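Long-range contact in 182aa long hypothetical protein (PDB 2GAN), which is of unknown function but probably transfers an acetyl group from acetyl-CoA to an unidentified acceptor: residues D67-Y72 with T81-Y86. Residues are numbered along the deposited sequence; the frame is centred on the assembly and turned at random.
Sequences DELYTY and TIALVY
Glu68 and Tyr86 meet at the bulged end of an antiparallel hairpin in the central GNAT sheet. Tyr86 OH donates to Glu68 OE1 at 2.5 Å, from above the carboxylate plane, which stands nearly perpendicular to the ring. Tyr70 OH donates to Glu68 OE2 at 2.7 Å. The chain of Glu68, extended beyond CG (chi2 -173°), carries the carboxylate out to lie between the two phenols. Arg134 of helix 123-137 adds a salt bridge to OE1. A classic beta bulge sets Asp67 and Glu68 together opposite Leu84, whose O accepts from both backbone N atoms. Asp67 OD2 takes Tyr86 N on its anti lone pair at 2.8 Å, while Asp67 CB lies over the Tyr86 ring in a CH-pi contact.

The closely packed face lies under helix 123-137. There Tyr70 CB packs on Ile82 CG2 at 3.6 Å, and Leu84 CD1 meets the ring edge at Tyr70 CE2. Leu69 CD1 and Ala83 CB, on the other face, are buried but looser at 4.3 Å. The solvent side is the bulged end, where Lys92 also pairs with Asp67. Shortening Glu68 to an alanine is likely to cost each phenol an acceptor and Arg134 this counter-charge. The shared, buried carboxylate is thus probably held ionised by Arg134 and the two hydroxyls.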
loop_
_atom_site.group_PDB
_atom_site.type_symbol
_atom_site.label_atom_id
_atom_site.label_comp_id
_atom_site.label_asym_id
_atom_site.label_seq_id
_atom_site.Cartn_x
_atom_site.Cartn_y
_atom_site.Cartn_z
ATOM N N ASP A 67 17.315 -6.739 19.225
ATOM C CA ASP A 67 18.591 -6.533 19.914
ATOM C C ASP A 67 18.616 -5.115 20.496
ATOM O O ASP A 67 19.273 -4.854 21.509
ATOM C CB ASP A 67 19.768 -6.749 18.954
ATOM C CG ASP A 67 19.929 -8.212 18.543
ATOM O OD1 ASP A 67 19.918 -9.096 19.434
ATOM O OD2 ASP A 67 20.074 -8.482 17.334
ATOM N N GLU A 68 17.887 -4.209 19.840
ATOM C CA GLU A 68 17.754 -2.825 20.276
ATOM C C GLU A 68 16.399 -2.300 19.823
ATOM O O GLU A 68 16.016 -2.468 18.663
ATOM C CB GLU A 68 18.865 -1.956 19.687
ATOM C CG GLU A 68 20.247 -2.367 20.131
ATOM C CD GLU A 68 21.334 -1.402 19.677
ATOM O OE1 GLU A 68 22.509 -1.665 19.992
ATOM O OE2 GLU A 68 21.028 -0.392 19.012
ATOM N N LEU A 69 15.665 -1.692 20.751
ATOM C CA LEU A 69 14.353 -1.128 20.453
ATOM C C LEU A 69 14.385 0.375 20.699
ATOM O O LEU A 69 14.757 0.833 21.775
ATOM C CB LEU A 69 13.271 -1.752 21.342
ATOM C CG LEU A 69 11.900 -1.055 21.261
ATOM C CD1 LEU A 69 11.373 -1.156 19.832
ATOM C CD2 LEU A 69 10.914 -1.689 22.235
ATOM N N TYR A 70 13.984 1.139 19.696
ATOM C CA TYR A 70 13.967 2.580 19.817
ATOM C C TYR A 70 12.547 3.075 19.645
ATOM O O TYR A 70 11.751 2.471 18.931
ATOM C CB TYR A 70 14.899 3.199 18.773
ATOM C CG TYR A 70 16.358 2.922 19.045
ATOM C CD1 TYR A 70 17.069 3.678 19.976
ATOM C CD2 TYR A 70 17.029 1.892 18.386
ATOM C CE1 TYR A 70 18.417 3.417 20.244
ATOM C CE2 TYR A 70 18.373 1.626 18.646
ATOM C CZ TYR A 70 19.062 2.391 19.577
ATOM O OH TYR A 70 20.394 2.124 19.825
ATOM N N THR A 71 12.212 4.157 20.332
ATOM C CA THR A 71 10.873 4.704 20.224
ATOM C C THR A 71 10.964 6.201 20.177
ATOM O O THR A 71 11.933 6.791 20.651
ATOM C CB THR A 71 10.003 4.380 21.456
ATOM O OG1 THR A 71 10.562 5.031 22.603
ATOM C CG2 THR A 71 9.928 2.887 21.698
ATOM N N TYR A 72 9.952 6.821 19.596
ATOM C CA TYR A 72 9.913 8.265 19.579
ATOM C C TYR A 72 8.850 8.540 20.620
ATOM O O TYR A 72 7.735 8.024 20.536
ATOM C CB TYR A 72 9.499 8.810 18.212
ATOM C CG TYR A 72 9.671 10.315 18.106
ATOM C CD1 TYR A 72 8.677 11.185 18.548
ATOM C CD2 TYR A 72 10.846 10.866 17.586
ATOM C CE1 TYR A 72 8.843 12.569 18.475
ATOM C CE2 TYR A 72 11.030 12.246 17.511
ATOM C CZ TYR A 72 10.024 13.092 17.957
ATOM O OH TYR A 72 10.206 14.455 17.890
ATOM N N THR A 81 7.995 3.717 16.724
ATOM C CA THR A 81 8.912 2.642 17.121
ATOM C C THR A 81 9.788 2.186 15.968
ATOM O O THR A 81 9.445 2.370 14.800
ATOM C CB THR A 81 8.164 1.365 17.566
ATOM O OG1 THR A 81 7.588 0.746 16.404
ATOM C CG2 THR A 81 7.084 1.679 18.560
ATOM N N ILE A 82 10.915 1.574 16.322
ATOM C CA ILE A 82 11.833 1.011 15.345
ATOM C C ILE A 82 12.815 0.093 16.084
ATOM O O ILE A 82 13.371 0.456 17.122
ATOM C CB ILE A 82 12.585 2.107 14.551
ATOM C CG1 ILE A 82 13.177 1.486 13.279
ATOM C CG2 ILE A 82 13.658 2.752 15.418
ATOM C CD1 ILE A 82 13.666 2.507 12.236
ATOM N N ALA A 83 12.997 -1.101 15.536
ATOM C CA ALA A 83 13.845 -2.123 16.127
ATOM C C ALA A 83 14.994 -2.559 15.236
ATOM O O ALA A 83 14.875 -2.574 14.011
ATOM C CB ALA A 83 12.989 -3.347 16.477
ATOM N N LEU A 84 16.104 -2.933 15.863
ATOM C CA LEU A 84 17.276 -3.404 15.131
ATOM C C LEU A 84 17.629 -4.826 15.525
ATOM O O LEU A 84 17.600 -5.177 16.710
ATOM C CB LEU A 84 18.472 -2.524 15.438
ATOM C CG LEU A 84 18.187 -1.051 15.176
ATOM C CD1 LEU A 84 19.425 -0.240 15.544
ATOM C CD2 LEU A 84 17.796 -0.855 13.717
ATOM N N VAL A 85 17.961 -5.640 14.530
ATOM C CA VAL A 85 18.368 -7.013 14.770
ATOM C C VAL A 85 19.697 -7.193 14.064
ATOM O O VAL A 85 19.784 -7.024 12.848
ATOM C CB VAL A 85 17.349 -8.048 14.220
ATOM C CG1 VAL A 85 17.894 -9.454 14.402
ATOM C CG2 VAL A 85 16.021 -7.920 14.969
ATOM N N TYR A 86 20.734 -7.517 14.831
ATOM C CA TYR A 86 22.068 -7.691 14.258
ATOM C C TYR A 86 22.967 -8.706 14.988
ATOM O O TYR A 86 24.048 -9.023 14.502
ATOM C CB TYR A 86 22.762 -6.324 14.190
ATOM C CG TYR A 86 22.923 -5.667 15.540
ATOM C CD1 TYR A 86 24.004 -5.985 16.369
ATOM C CD2 TYR A 86 21.969 -4.764 16.012
ATOM C CE1 TYR A 86 24.127 -5.419 17.639
ATOM C CE2 TYR A 86 22.083 -4.191 17.279
ATOM C CZ TYR A 86 23.160 -4.524 18.085
ATOM O OH TYR A 86 23.272 -3.961 19.332
#